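Local atomic coordinates of pyridoxamine 5'-phosphate oxidase family protein (Corynebacterium diphtheriae NCTC 13129, PDB entry 3CP3), a protein that is of unknown function but belongs to the pyridoxamine 5'-phosphate oxidase family and so probably binds a flavin cofactor such as FMN. Residues V48-A53 against R57-T62; R108-L113 against Y124-I129; V81-F84 against G89-V92; D41-N46 against T66-V71. All blocks are in the same frame, centred on the assembly; numbering follows the deposited sequence. Where two conformers were deposited one is given.

All four contacts belong to one antiparallel sheet and what packs on it. Contacts 1 and 2 have centres 7 Å apart and touch: strands 57-62 and 125-139 are neighbours, and Asp-50 OD2 meets His-109 NE2 at 2.7 Å. Contact 1 shares strand 39-50 with contact 4 and falls in the chain between the latter's segments; Phe-60 CB lies 3.3 Å from Asn-46 O. Phe-69 of contact 4 packs on Val-127 of contact 2. Contact 3 lies apart, its centre 25 Å from that of contact 2 across the middle of the chain. Contacts 3 and 4 reach the second subunit, and an acetic acid, probably from the crystallisation liquor, lies about 3 Å from the Val-81 side chain.

Contact 1: residues V48-A53 against R57-T62; sequences VLDYSA and RVYFRT
Val-48, Leu-49 and Asp-50 pair antiparallel with Tyr-59, Val-58 and Arg-57, the strand axes approaching to 4.7 Å with their directions 144° apart. Val-48 with Tyr-59 and Asp-50 with Arg-57 are hydrogen-bonded pairs, each joined by two backbone bonds; the shortest runs from Asp-50 N to Arg-57 O, 2.7 Å. Leu-49 and Val-58, the non-hydrogen-bonded pair between them, meet through Leu-49 CD1 and Val-58 CG2 at 4.2 Å. On the other face of the sheet, Asp-50 and Arg-57 lie side by side. The Asp-50 carboxylate swings opposite the backbone N (chi1 -176°), which sends OD2 to Arg-57 NH2 in a salt bridge of 3.3 Å. The nitrogen meets OD2 on the anti side but well out of the carboxylate plane, which lies 35° from the guanidinium plane. This is the end of the beta hairpin formed by strands 39-50 and 57-62, in a sheet consistent with the split barrel of flavin-binding relatives. Where the strand ends, Asp-50 OD1 accepts from Ser-52 N at 3.3 Å, making an Asx turn, and from Ser-52 OG at 3.1 Å. The closer partner of OD2 is His-109 NE2, outside the two segments, so both carboxylate oxygens are held and the group can rotate little. The guanidinium is sandwiched: Tyr-59 OH sits over the centre of one face and Ala-53 CB over the other, 4.0 Å from Arg-57 CZ. Tyr-59 OH is itself hydrogen-bonded to Glu-106 OE2, while its ring edge faces the carboxylate, CE2 3.6 Å from Asp-50 OD2.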
loop_
_atom_site.group_PDB
_atom_site.type_symbol
_atom_site.label_atom_id
_atom_site.label_comp_id
_atom_site.label_asym_id
_atom_site.label_seq_id
_atom_site.Cartn_x
_atom_site.Cartn_y
_atom_site.Cartn_z
ATOM N N VAL A 48 -11.330 3.136 -10.751
ATOM C CA VAL A 48 -11.139 3.776 -12.037
ATOM C C VAL A 48 -10.772 5.228 -11.756
ATOM O O VAL A 48 -11.237 5.816 -10.768
ATOM C CB VAL A 48 -12.413 3.700 -12.947
ATOM C CG1 VAL A 48 -12.573 2.302 -13.551
ATOM C CG2 VAL A 48 -13.715 4.139 -12.172
ATOM N N LEU A 49 -9.927 5.784 -12.621
ATOM C CA LEU A 49 -9.590 7.194 -12.603
ATOM C C LEU A 49 -10.542 7.961 -13.523
ATOM O O LEU A 49 -10.691 7.607 -14.691
ATOM C CB LEU A 49 -8.153 7.372 -13.130
ATOM C CG LEU A 49 -7.645 8.809 -13.222
ATOM C CD1 LEU A 49 -7.464 9.383 -11.769
ATOM C CD2 LEU A 49 -6.315 8.838 -13.968
ATOM N N ASP A 50 -11.161 9.010 -12.999
ATOM C CA ASP A 50 -12.117 9.845 -13.740
ATOM C C ASP A 50 -11.525 11.251 -13.895
ATOM O O ASP A 50 -11.084 11.855 -12.925
ATOM C CB ASP A 50 -13.469 9.902 -13.019
ATOM C CG ASP A 50 -14.531 10.673 -13.811
ATOM O OD1 ASP A 50 -14.377 10.816 -15.043
ATOM O OD2 ASP A 50 -15.528 11.125 -13.205
ATOM N N TYR A 51 -11.584 11.778 -15.115
ATOM C CA TYR A 51 -10.993 13.081 -15.470
ATOM C C TYR A 51 -11.962 14.232 -15.667
ATOM O O TYR A 51 -11.555 15.379 -15.891
ATOM C CB TYR A 51 -10.204 12.933 -16.759
ATOM C CG TYR A 51 -8.793 12.541 -16.501
ATOM C CD1 TYR A 51 -7.996 13.314 -15.654
ATOM C CD2 TYR A 51 -8.250 11.412 -17.091
ATOM C CE1 TYR A 51 -6.703 12.974 -15.401
ATOM C CE2 TYR A 51 -6.957 11.067 -16.852
ATOM C CZ TYR A 51 -6.188 11.858 -15.996
ATOM O OH TYR A 51 -4.897 11.532 -15.731
ATOM N N SER A 52 -13.231 13.865 -15.525
ATOM C CA SER A 52 -14.340 14.660 -16.039
ATOM C C SER A 52 -14.645 15.967 -15.285
ATOM O O SER A 52 -15.419 16.794 -15.779
ATOM C CB SER A 52 -15.601 13.795 -16.116
ATOM O OG SER A 52 -15.473 12.818 -17.137
ATOM N N ALA A 53 -14.061 16.153 -14.103
ATOM C CA ALA A 53 -14.301 17.375 -13.325
ATOM C C ALA A 53 -13.119 18.337 -13.465
ATOM O O ALA A 53 -12.340 18.223 -14.422
ATOM C CB ALA A 53 -14.575 17.041 -11.856
ATOM N N ARG A 57 -10.314 12.471 -10.179
ATOM C CA ARG A 57 -11.111 11.775 -9.177
ATOM C C ARG A 57 -10.938 10.287 -9.356
ATOM O O ARG A 57 -10.898 9.807 -10.479
ATOM C CB ARG A 57 -12.604 12.139 -9.350
ATOM C CG ARG A 57 -12.881 13.563 -8.888
ATOM C CD ARG A 57 -14.351 13.867 -8.721
ATOM N NE ARG A 57 -15.045 13.576 -9.954
ATOM C CZ ARG A 57 -16.310 13.896 -10.209
ATOM N NH1 ARG A 57 -17.041 14.566 -9.306
ATOM N NH2 ARG A 57 -16.831 13.534 -11.385
ATOM N N VAL A 58 -10.875 9.554 -8.254
ATOM C CA VAL A 58 -10.896 8.079 -8.289
ATOM C C VAL A 58 -12.188 7.571 -7.721
ATOM O O VAL A 58 -12.608 8.043 -6.645
ATOM C CB VAL A 58 -9.757 7.493 -7.393
ATOM C CG1 VAL A 58 -9.815 5.951 -7.294
ATOM C CG2 VAL A 58 -8.428 7.957 -7.925
ATOM N N TYR A 59 -12.801 6.596 -8.391
ATOM C CA TYR A 59 -13.950 5.894 -7.812
ATOM C C TYR A 59 -13.612 4.452 -7.539
ATOM O O TYR A 59 -12.940 3.791 -8.352
ATOM C CB TYR A 59 -15.125 5.888 -8.798
ATOM C CG TYR A 59 -15.749 7.233 -8.964
ATOM C CD1 TYR A 59 -16.717 7.687 -8.051
ATOM C CD2 TYR A 59 -15.374 8.074 -10.001
ATOM C CE1 TYR A 59 -17.302 8.949 -8.204
ATOM C CE2 TYR A 59 -15.995 9.334 -10.165
ATOM C CZ TYR A 59 -16.921 9.764 -9.248
ATOM O OH TYR A 59 -17.534 10.989 -9.395
ATOM N N PHE A 60 -14.137 3.944 -6.431
ATOM C CA PHE A 60 -14.115 2.532 -6.137
ATOM C C PHE A 60 -15.404 2.164 -5.401
ATOM O O PHE A 60 -16.228 3.031 -5.133
ATOM C CB PHE A 60 -12.799 2.172 -5.373
ATOM C CG PHE A 60 -12.688 2.778 -3.997
ATOM C CD1 PHE A 60 -13.187 2.092 -2.887
ATOM C CD2 PHE A 60 -12.110 4.012 -3.809
ATOM C CE1 PHE A 60 -13.064 2.649 -1.615
ATOM C CE2 PHE A 60 -12.046 4.602 -2.542
ATOM C CZ PHE A 60 -12.505 3.917 -1.447
ATOM N N ARG A 61 -15.641 0.871 -5.197
ATOM C CA ARG A 61 -16.811 0.402 -4.510
ATOM C C ARG A 61 -16.481 -0.165 -3.181
ATOM O O ARG A 61 -15.444 -0.756 -3.025
ATOM C CB ARG A 61 -17.457 -0.707 -5.292
ATOM C CG ARG A 61 -18.041 -0.246 -6.554
ATOM C CD ARG A 61 -18.063 -1.378 -7.528
ATOM N NE ARG A 61 -19.008 -1.040 -8.564
ATOM C CZ ARG A 61 -19.293 -1.799 -9.612
ATOM N NH1 ARG A 61 -20.182 -1.360 -10.498
ATOM N NH2 ARG A 61 -18.695 -2.977 -9.761
ATOM N N THR A 62 -17.419 -0.037 -2.246
ATOM C CA THR A 62 -17.330 -0.688 -0.954
ATOM C C THR A 62 -18.600 -1.496 -0.699
ATOM O O THR A 62 -19.703 -0.928 -0.647
ATOM C CB THR A 62 -17.094 0.328 0.217
ATOM O OG1 THR A 62 -18.004 1.436 0.133
ATOM C CG2 THR A 62 -15.741 0.857 0.160
#

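Contact 2: residues R108-L113 against Y124-I129; sequences RHADTL and YNFVRI
Ala-110 CB sits over the centre of one face of the Phe-126 ring, 3.8 Å from the centroid and 10° off the ring normal, a CH-pi contact. Asp-111 OD1 meets the same ring at its edge and in its plane, 3.4 Å from Phe-126 CZ, with the carboxylate turned 71° from the ring. The edge of the Tyr-124 ring in turn receives Phe-126 CE2. Phe-126 reaches out from strand 125-139 with CG anti to its carbonyl carbon (chi1 -73°), which brings the ring face against Ala-110 of helix 104-110. The helix therefore packs on the sheet through a methyl group seated on an aromatic face. A type I turn from Ala-110 to Leu-113 follows, closed by Leu-113 N to Ala-110 O at 3.3 Å. Just before it, His-109 O takes two donors, Thr-112 N at 3.0 Å and Thr-112 OG1 at 2.7 Å, the hydroxyl lying in the carbonyl plane on a lone pair. Arg-61 of the neighbouring strand touches both aromatic side chains, and its NH1 forms a long, weak ion pair with Asp-111 OD1. That oxygen also lies 3.5 Å from Tyr-124 OH, a polar approach rather than a hydrogen bond. Between the two segments the contact is thus chiefly apolar and dispersive, while the carboxylate oxygen at the ring rim probably gains a modest electrostatic benefit from the slightly positive aromatic hydrogens.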
loop_
_atom_site.group_PDB
_atom_site.type_symbol
_atom_site.label_atom_id
_atom_site.label_comp_id
_atom_site.label_asym_id
_atom_site.label_seq_id
_atom_site.Cartn_x
_atom_site.Cartn_y
_atom_site.Cartn_z
ATOM N N ARG A 108 -24.691 7.156 -10.966
ATOM C CA ARG A 108 -25.025 6.741 -12.321
ATOM C C ARG A 108 -23.848 6.927 -13.301
ATOM O O ARG A 108 -23.477 6.026 -14.064
ATOM C CB ARG A 108 -26.263 7.522 -12.774
ATOM C CG ARG A 108 -26.827 7.132 -14.101
ATOM C CD ARG A 108 -28.216 7.792 -14.340
ATOM N NE ARG A 108 -29.157 7.666 -13.207
ATOM C CZ ARG A 108 -29.846 8.681 -12.636
ATOM N NH1 ARG A 108 -29.741 9.940 -13.082
ATOM N NH2 ARG A 108 -30.669 8.436 -11.615
ATOM N N HIS A 109 -23.269 8.117 -13.252
ATOM C CA HIS A 109 -22.004 8.439 -13.894
ATOM C C HIS A 109 -20.826 7.480 -13.509
ATOM O O HIS A 109 -20.172 6.939 -14.379
ATOM C CB HIS A 109 -21.640 9.901 -13.590
ATOM C CG HIS A 109 -20.227 10.239 -13.920
ATOM N ND1 HIS A 109 -19.751 10.245 -15.212
ATOM C CD2 HIS A 109 -19.168 10.514 -13.120
ATOM C CE1 HIS A 109 -18.462 10.530 -15.194
ATOM N NE2 HIS A 109 -18.092 10.714 -13.942
ATOM N N ALA A 110 -20.586 7.273 -12.221
ATOM C CA ALA A 110 -19.532 6.346 -11.774
ATOM C C ALA A 110 -19.728 4.928 -12.359
ATOM O O ALA A 110 -18.759 4.257 -12.712
ATOM C CB ALA A 110 -19.486 6.303 -10.278
ATOM N N ASP A 111 -20.990 4.520 -12.496
ATOM C CA ASP A 111 -21.352 3.215 -13.046
ATOM C C ASP A 111 -21.074 3.023 -14.552
ATOM O O ASP A 111 -21.268 1.923 -15.085
ATOM C CB ASP A 111 -22.811 2.913 -12.742
ATOM C CG ASP A 111 -23.072 1.435 -12.567
ATOM O OD1 ASP A 111 -22.349 0.797 -11.766
ATOM O OD2 ASP A 111 -23.984 0.915 -13.228
ATOM N N THR A 112 -20.642 4.080 -15.243
ATOM C CA THR A 112 -20.362 3.981 -16.690
ATOM C C THR A 112 -18.857 3.896 -16.963
ATOM O O THR A 112 -18.418 3.787 -18.122
ATOM C CB THR A 112 -20.920 5.178 -17.485
ATOM O OG1 THR A 112 -20.250 6.368 -17.057
ATOM C CG2 THR A 112 -22.402 5.333 -17.250
ATOM N N LEU A 113 -18.076 3.933 -15.889
ATOM C CA LEU A 113 -16.630 4.069 -16.002
ATOM C C LEU A 113 -15.857 2.758 -16.184
ATOM O O LEU A 113 -14.645 2.789 -16.373
ATOM C CB LEU A 113 -16.091 4.862 -14.822
ATOM C CG LEU A 113 -16.630 6.302 -14.722
ATOM C CD1 LEU A 113 -16.096 6.972 -13.472
ATOM C CD2 LEU A 113 -16.295 7.135 -15.963
ATOM N N TYR A 124 -23.884 -2.172 -2.475
ATOM C CA TYR A 124 -22.609 -1.469 -2.392
ATOM C C TYR A 124 -22.789 0.041 -2.510
ATOM O O TYR A 124 -23.866 0.512 -2.873
ATOM C CB TYR A 124 -21.687 -1.981 -3.491
ATOM C CG TYR A 124 -22.135 -1.684 -4.902
ATOM C CD1 TYR A 124 -21.756 -0.487 -5.541
ATOM C CD2 TYR A 124 -22.901 -2.605 -5.617
ATOM C CE1 TYR A 124 -22.152 -0.224 -6.849
ATOM C CE2 TYR A 124 -23.297 -2.345 -6.924
ATOM C CZ TYR A 124 -22.899 -1.155 -7.524
ATOM O OH TYR A 124 -23.288 -0.897 -8.799
ATOM N N ASN A 125 -21.734 0.793 -2.203
ATOM C CA ASN A 125 -21.704 2.207 -2.531
ATOM C C ASN A 125 -20.443 2.473 -3.329
ATOM O O ASN A 125 -19.432 1.812 -3.111
ATOM C CB ASN A 125 -21.647 3.087 -1.276
ATOM C CG ASN A 125 -22.946 3.171 -0.496
ATOM O OD1 ASN A 125 -22.889 3.150 0.737
ATOM N ND2 ASN A 125 -24.101 3.346 -1.171
ATOM N N PHE A 126 -20.459 3.494 -4.171
ATOM C CA PHE A 126 -19.229 4.048 -4.742
ATOM C C PHE A 126 -18.586 4.967 -3.707
ATOM O O PHE A 126 -19.319 5.602 -2.940
ATOM C CB PHE A 126 -19.601 4.857 -5.967
ATOM C CG PHE A 126 -19.992 4.001 -7.140
ATOM C CD1 PHE A 126 -19.021 3.334 -7.874
ATOM C CD2 PHE A 126 -21.305 3.842 -7.479
ATOM C CE1 PHE A 126 -19.414 2.536 -8.984
ATOM C CE2 PHE A 126 -21.692 3.052 -8.566
ATOM C CZ PHE A 126 -20.715 2.407 -9.301
ATOM N N VAL A 127 -17.269 5.050 -3.679
ATOM C CA VAL A 127 -16.571 6.056 -2.874
ATOM C C VAL A 127 -15.826 6.864 -3.924
ATOM O O VAL A 127 -15.344 6.268 -4.895
ATOM C CB VAL A 127 -15.606 5.366 -1.884
ATOM C CG1 VAL A 127 -14.788 6.381 -1.082
ATOM C CG2 VAL A 127 -16.410 4.451 -0.953
ATOM N N ARG A 128 -15.835 8.194 -3.798
ATOM C CA ARG A 128 -15.084 9.105 -4.649
ATOM C C ARG A 128 -13.902 9.650 -3.859
ATOM O O ARG A 128 -14.079 10.095 -2.730
ATOM C CB ARG A 128 -15.940 10.320 -5.036
ATOM C CG ARG A 128 -15.274 11.277 -6.046
ATOM C CD ARG A 128 -15.714 12.731 -5.806
ATOM N NE ARG A 128 -17.096 12.789 -5.342
ATOM C CZ ARG A 128 -17.547 13.551 -4.355
ATOM N NH1 ARG A 128 -16.743 14.377 -3.669
ATOM N NH2 ARG A 128 -18.836 13.484 -4.043
ATOM N N ILE A 129 -12.719 9.646 -4.475
ATOM C CA ILE A 129 -11.563 10.339 -3.916
ATOM C C ILE A 129 -11.320 11.610 -4.700
ATOM O O ILE A 129 -11.050 11.546 -5.881
ATOM C CB ILE A 129 -10.221 9.485 -3.905
ATOM C CG1 ILE A 129 -10.450 8.115 -3.241
ATOM C CG2 ILE A 129 -9.139 10.298 -3.113
ATOM C CD1 ILE A 129 -9.300 7.052 -3.408
#

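Contact 3: residues V81-F84 against G89-V92; sequences VDRF and GWSV
Trp-90 has CG between its backbone N and carbonyl carbon (chi1 62°), which lays the indole back across the partner strand, where it runs alongside Val-81 and Arg-83. Arg-83 bends at its second torsion (chi2 -73°), so that CB and CG follow the ring while the guanidinium turns off to a salt bridge with Glu-27. The two segments form the turn end of the beta hairpin of strands 76-83 and 89-100. Val-81 with Val-92 and Arg-83 with Trp-90 are its hydrogen-bonded pairs, and Asp-82 faces Ser-91 between them. Arg-83 N lies over the centre of one indole face; Val-81 CG1 touches Trp-90 CH2 at 3.8 Å, and Arg-83 CB touches Trp-90 NE1 at 3.6 Å. Arg-23 adds a cation-pi contact to the indole. On the other side of the hairpin Asp-82 CB packs on Ser-91 CB at 3.7 Å, and the carboxylate makes a salt bridge with Arg-31 of the second subunit, tying the hairpin to the dimer interface. Near the turn, Gly-89, which has no side chain, lies with CA 3.0 Å from Arg-83 O and 3.9 Å from Phe-84 CD1.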
loop_
_atom_site.group_PDB
_atom_site.type_symbol
_atom_site.label_atom_id
_atom_site.label_comp_id
_atom_site.label_asym_id
_atom_site.label_seq_id
_atom_site.Cartn_x
_atom_site.Cartn_y
_atom_site.Cartn_z
ATOM N N VAL A 81 -0.842 3.001 -6.335
ATOM C CA VAL A 81 -0.665 1.969 -7.357
ATOM C C VAL A 81 0.849 1.791 -7.538
ATOM O O VAL A 81 1.631 2.759 -7.411
ATOM C CB VAL A 81 -1.407 2.421 -8.652
ATOM C CG1 VAL A 81 -1.131 1.486 -9.782
ATOM C CG2 VAL A 81 -2.909 2.566 -8.421
ATOM N N ASP A 82 1.330 0.558 -7.771
ATOM C CA ASP A 82 2.728 0.334 -8.115
ATOM C C ASP A 82 2.944 -0.818 -9.106
ATOM O O ASP A 82 1.951 -1.457 -9.509
ATOM C CB ASP A 82 3.760 0.254 -6.919
ATOM C CG ASP A 82 3.513 -0.943 -5.903
ATOM O OD1 ASP A 82 4.037 -2.091 -6.071
ATOM O OD2 ASP A 82 2.948 -0.664 -4.854
ATOM N N ARG A 83 4.222 -0.971 -9.493
ATOM C CA ARG A 83 4.812 -2.101 -10.286
ATOM C C ARG A 83 6.307 -2.164 -10.164
ATOM O O ARG A 83 7.053 -1.253 -10.584
ATOM C CB ARG A 83 4.422 -2.052 -11.744
ATOM C CG ARG A 83 2.958 -2.328 -11.980
ATOM C CD ARG A 83 2.600 -3.818 -11.774
ATOM N NE ARG A 83 1.235 -4.107 -12.214
ATOM C CZ ARG A 83 0.643 -5.293 -12.158
ATOM N NH1 ARG A 83 1.288 -6.370 -11.673
ATOM N NH2 ARG A 83 -0.605 -5.409 -12.620
ATOM N N PHE A 84 6.765 -3.294 -9.643
ATOM C CA PHE A 84 8.076 -3.370 -9.101
ATOM C C PHE A 84 8.682 -4.733 -9.474
ATOM O O PHE A 84 8.002 -5.566 -10.110
ATOM C CB PHE A 84 7.960 -3.125 -7.588
ATOM C CG PHE A 84 9.176 -2.476 -6.956
ATOM C CD1 PHE A 84 9.289 -1.104 -6.905
ATOM C CD2 PHE A 84 10.176 -3.251 -6.370
ATOM C CE1 PHE A 84 10.417 -0.505 -6.313
ATOM C CE2 PHE A 84 11.297 -2.665 -5.756
ATOM C CZ PHE A 84 11.407 -1.285 -5.724
ATOM N N GLY A 89 11.358 -0.337 -10.604
ATOM C CA GLY A 89 9.884 -0.227 -10.608
ATOM C C GLY A 89 9.356 1.216 -10.533
ATOM O O GLY A 89 10.123 2.165 -10.654
ATOM N N TRP A 90 8.061 1.370 -10.320
ATOM C CA TRP A 90 7.419 2.698 -10.138
ATOM C C TRP A 90 6.254 2.591 -9.186
ATOM O O TRP A 90 5.681 1.486 -8.986
ATOM C CB TRP A 90 6.913 3.293 -11.479
ATOM C CG TRP A 90 5.858 2.497 -12.192
ATOM C CD1 TRP A 90 6.068 1.524 -13.150
ATOM C CD2 TRP A 90 4.430 2.577 -12.031
ATOM N NE1 TRP A 90 4.884 1.030 -13.579
ATOM C CE2 TRP A 90 3.857 1.642 -12.914
ATOM C CE3 TRP A 90 3.591 3.348 -11.241
ATOM C CZ2 TRP A 90 2.475 1.436 -13.004
ATOM C CZ3 TRP A 90 2.217 3.165 -11.322
ATOM C CH2 TRP A 90 1.665 2.218 -12.220
ATOM N N SER A 91 5.900 3.724 -8.574
ATOM C CA SER A 91 4.686 3.821 -7.776
ATOM C C SER A 91 4.104 5.191 -7.954
ATOM O O SER A 91 4.848 6.135 -8.200
ATOM C CB SER A 91 4.984 3.665 -6.269
ATOM O OG SER A 91 5.908 4.667 -5.866
ATOM N N VAL A 92 2.797 5.308 -7.788
ATOM C CA VAL A 92 2.122 6.588 -7.839
ATOM C C VAL A 92 1.287 6.619 -6.540
ATOM O O VAL A 92 0.594 5.621 -6.247
ATOM C CB VAL A 92 1.216 6.699 -9.064
ATOM C CG1 VAL A 92 0.307 8.024 -8.991
ATOM C CG2 VAL A 92 2.121 6.724 -10.371
#

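Contact 4: residues D41-N46 against T66-V71; sequences DIFPVN and TKLFSV
Phe-43 and Leu-68 make an apolar CH-pi contact by which the loop between strands 57-62 and 76-83 packs against strand 39-50. Leu-68 CB stands over one face of the Phe-43 ring, displaced toward the rim, 3.9 Å from the centroid and 13° off the normal. The leucine branch extends across the same ring, with CD2 4.1 Å from Phe-43 CG, so the side chain spans the ring from its far end to its root. A chi1 of 52°, with CG between the backbone N and the carbonyl carbon, directs the phenylalanine toward the loop. The ring's outer end also meets the loop backbone, Phe-43 CE2 lying 3.5 Å from Leu-68 O. In this antiparallel sheet, consistent with the family's split barrel, strand 39-50 pairs with strand 29-36. Phe-69 CB touches Phe-43 CZ at 4.2 Å, while its ring leads away to pack on Leu-32, Val-77 and Thr-62. A water donates to Leu-68 O at 3.1 Å and, weakly, to Asp-41 OD2, a loose bridge from loop to strand. Asp-41 OD1 forms a salt bridge with Arg-137 of the second subunit, and Leu-68 packs on that same arginine.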
loop_
_atom_site.group_PDB
_atom_site.type_symbol
_atom_site.label_atom_id
_atom_site.label_comp_id
_atom_site.label_asym_id
_atom_site.label_seq_id
_atom_site.Cartn_x
_atom_site.Cartn_y
_atom_site.Cartn_z
ATOM N N ASP A 41 -4.809 1.485 8.341
ATOM C CA ASP A 41 -5.054 0.233 7.625
ATOM C C ASP A 41 -4.926 0.505 6.172
ATOM O O ASP A 41 -4.835 1.663 5.746
ATOM C CB ASP A 41 -6.425 -0.386 7.988
ATOM C CG ASP A 41 -6.550 -1.878 7.546
ATOM O OD1 ASP A 41 -5.531 -2.582 7.301
ATOM O OD2 ASP A 41 -7.699 -2.330 7.400
ATOM N N ILE A 42 -4.856 -0.563 5.409
ATOM C CA ILE A 42 -4.682 -0.466 4.015
ATOM C C ILE A 42 -5.344 -1.681 3.352
ATOM O O ILE A 42 -5.272 -2.815 3.864
ATOM C CB ILE A 42 -3.177 -0.421 3.658
ATOM C CG1 ILE A 42 -2.975 -0.407 2.157
ATOM C CG2 ILE A 42 -2.404 -1.544 4.349
ATOM C CD1 ILE A 42 -1.436 -0.316 1.840
ATOM N N PHE A 43 -6.019 -1.422 2.232
ATOM C CA PHE A 43 -6.650 -2.511 1.531
ATOM C C PHE A 43 -6.756 -2.240 0.043
ATOM O O PHE A 43 -6.927 -1.109 -0.368
ATOM C CB PHE A 43 -8.014 -2.834 2.146
ATOM C CG PHE A 43 -8.883 -1.675 2.285
ATOM C CD1 PHE A 43 -9.724 -1.302 1.246
ATOM C CD2 PHE A 43 -8.865 -0.936 3.466
ATOM C CE1 PHE A 43 -10.545 -0.194 1.399
ATOM C CE2 PHE A 43 -9.624 0.137 3.623
ATOM C CZ PHE A 43 -10.482 0.527 2.610
ATOM N N PRO A 44 -6.667 -3.291 -0.759
ATOM C CA PRO A 44 -6.703 -3.152 -2.221
ATOM C C PRO A 44 -8.147 -3.002 -2.685
ATOM O O PRO A 44 -9.061 -3.547 -2.033
ATOM C CB PRO A 44 -6.105 -4.464 -2.713
ATOM C CG PRO A 44 -6.228 -5.390 -1.609
ATOM C CD PRO A 44 -6.496 -4.687 -0.340
ATOM N N VAL A 45 -8.362 -2.245 -3.744
ATOM C CA VAL A 45 -9.706 -2.121 -4.309
ATOM C C VAL A 45 -9.545 -2.050 -5.799
ATOM O O VAL A 45 -8.475 -1.638 -6.269
ATOM C CB VAL A 45 -10.432 -0.826 -3.838
ATOM C CG1 VAL A 45 -10.766 -0.896 -2.398
ATOM C CG2 VAL A 45 -9.623 0.501 -4.162
ATOM N N ASN A 46 -10.562 -2.481 -6.552
ATOM C CA ASN A 46 -10.646 -2.154 -7.989
ATOM C C ASN A 46 -11.148 -0.700 -8.103
ATOM O O ASN A 46 -12.138 -0.305 -7.454
ATOM C CB ASN A 46 -11.570 -3.136 -8.775
ATOM C CG ASN A 46 -10.964 -4.548 -8.948
ATOM O OD1 ASN A 46 -9.866 -4.720 -9.494
ATOM N ND2 ASN A 46 -11.690 -5.554 -8.496
ATOM N N THR A 66 -18.725 -5.302 5.196
ATOM C CA THR A 66 -17.254 -5.311 5.141
ATOM C C THR A 66 -16.586 -4.244 6.010
ATOM O O THR A 66 -15.474 -4.471 6.505
ATOM C CB THR A 66 -16.683 -5.220 3.687
ATOM O OG1 THR A 66 -16.954 -3.933 3.119
ATOM C CG2 THR A 66 -17.258 -6.323 2.801
ATOM N N LYS A 67 -17.238 -3.086 6.182
ATOM C CA LYS A 67 -16.742 -2.012 7.080
ATOM C C LYS A 67 -15.251 -1.677 6.897
ATOM O O LYS A 67 -14.568 -1.274 7.856
ATOM C CB LYS A 67 -17.021 -2.359 8.556
ATOM C CG LYS A 67 -18.373 -3.034 8.790
ATOM C CD LYS A 67 -18.436 -3.796 10.106
ATOM C CE LYS A 67 -19.777 -4.511 10.220
ATOM N NZ LYS A 67 -20.139 -4.854 11.623
ATOM N N LEU A 68 -14.754 -1.842 5.670
ATOM C CA LEU A 68 -13.396 -1.446 5.319
ATOM C C LEU A 68 -13.224 0.073 5.251
ATOM O O LEU A 68 -12.295 0.597 5.880
ATOM C CB LEU A 68 -12.976 -2.065 3.992
ATOM C CG LEU A 68 -12.811 -3.584 3.919
ATOM C CD1 LEU A 68 -12.963 -4.040 2.467
ATOM C CD2 LEU A 68 -11.467 -3.992 4.497
ATOM N N PHE A 69 -14.062 0.764 4.462
ATOM C CA PHE A 69 -14.106 2.245 4.490
ATOM C C PHE A 69 -15.401 2.698 5.151
ATOM O O PHE A 69 -16.457 2.534 4.591
ATOM C CB PHE A 69 -13.920 2.904 3.094
ATOM C CG PHE A 69 -13.780 4.439 3.144
ATOM C CD1 PHE A 69 -12.606 5.034 3.611
ATOM C CD2 PHE A 69 -14.838 5.263 2.767
ATOM C CE1 PHE A 69 -12.472 6.402 3.691
ATOM C CE2 PHE A 69 -14.721 6.628 2.845
ATOM C CZ PHE A 69 -13.525 7.202 3.308
ATOM N N SER A 70 -15.281 3.216 6.365
ATOM C CA SER A 70 -16.389 3.546 7.248
ATOM C C SER A 70 -16.395 5.072 7.454
ATOM O O SER A 70 -15.349 5.692 7.345
ATOM C CB SER A 70 -16.107 2.896 8.587
ATOM O OG SER A 70 -17.168 2.075 8.986
ATOM N N VAL A 71 -17.541 5.675 7.790
ATOM C CA VAL A 71 -17.561 7.131 8.020
ATOM C C VAL A 71 -16.687 7.611 9.189
ATOM O O VAL A 71 -16.361 8.811 9.269
ATOM C CB VAL A 71 -19.014 7.754 8.069
ATOM C CG1 VAL A 71 -19.662 7.702 6.660
ATOM C CG2 VAL A 71 -19.875 7.095 9.119
HETATM O O HOH W 1 -10.164 -0.179 8.060
#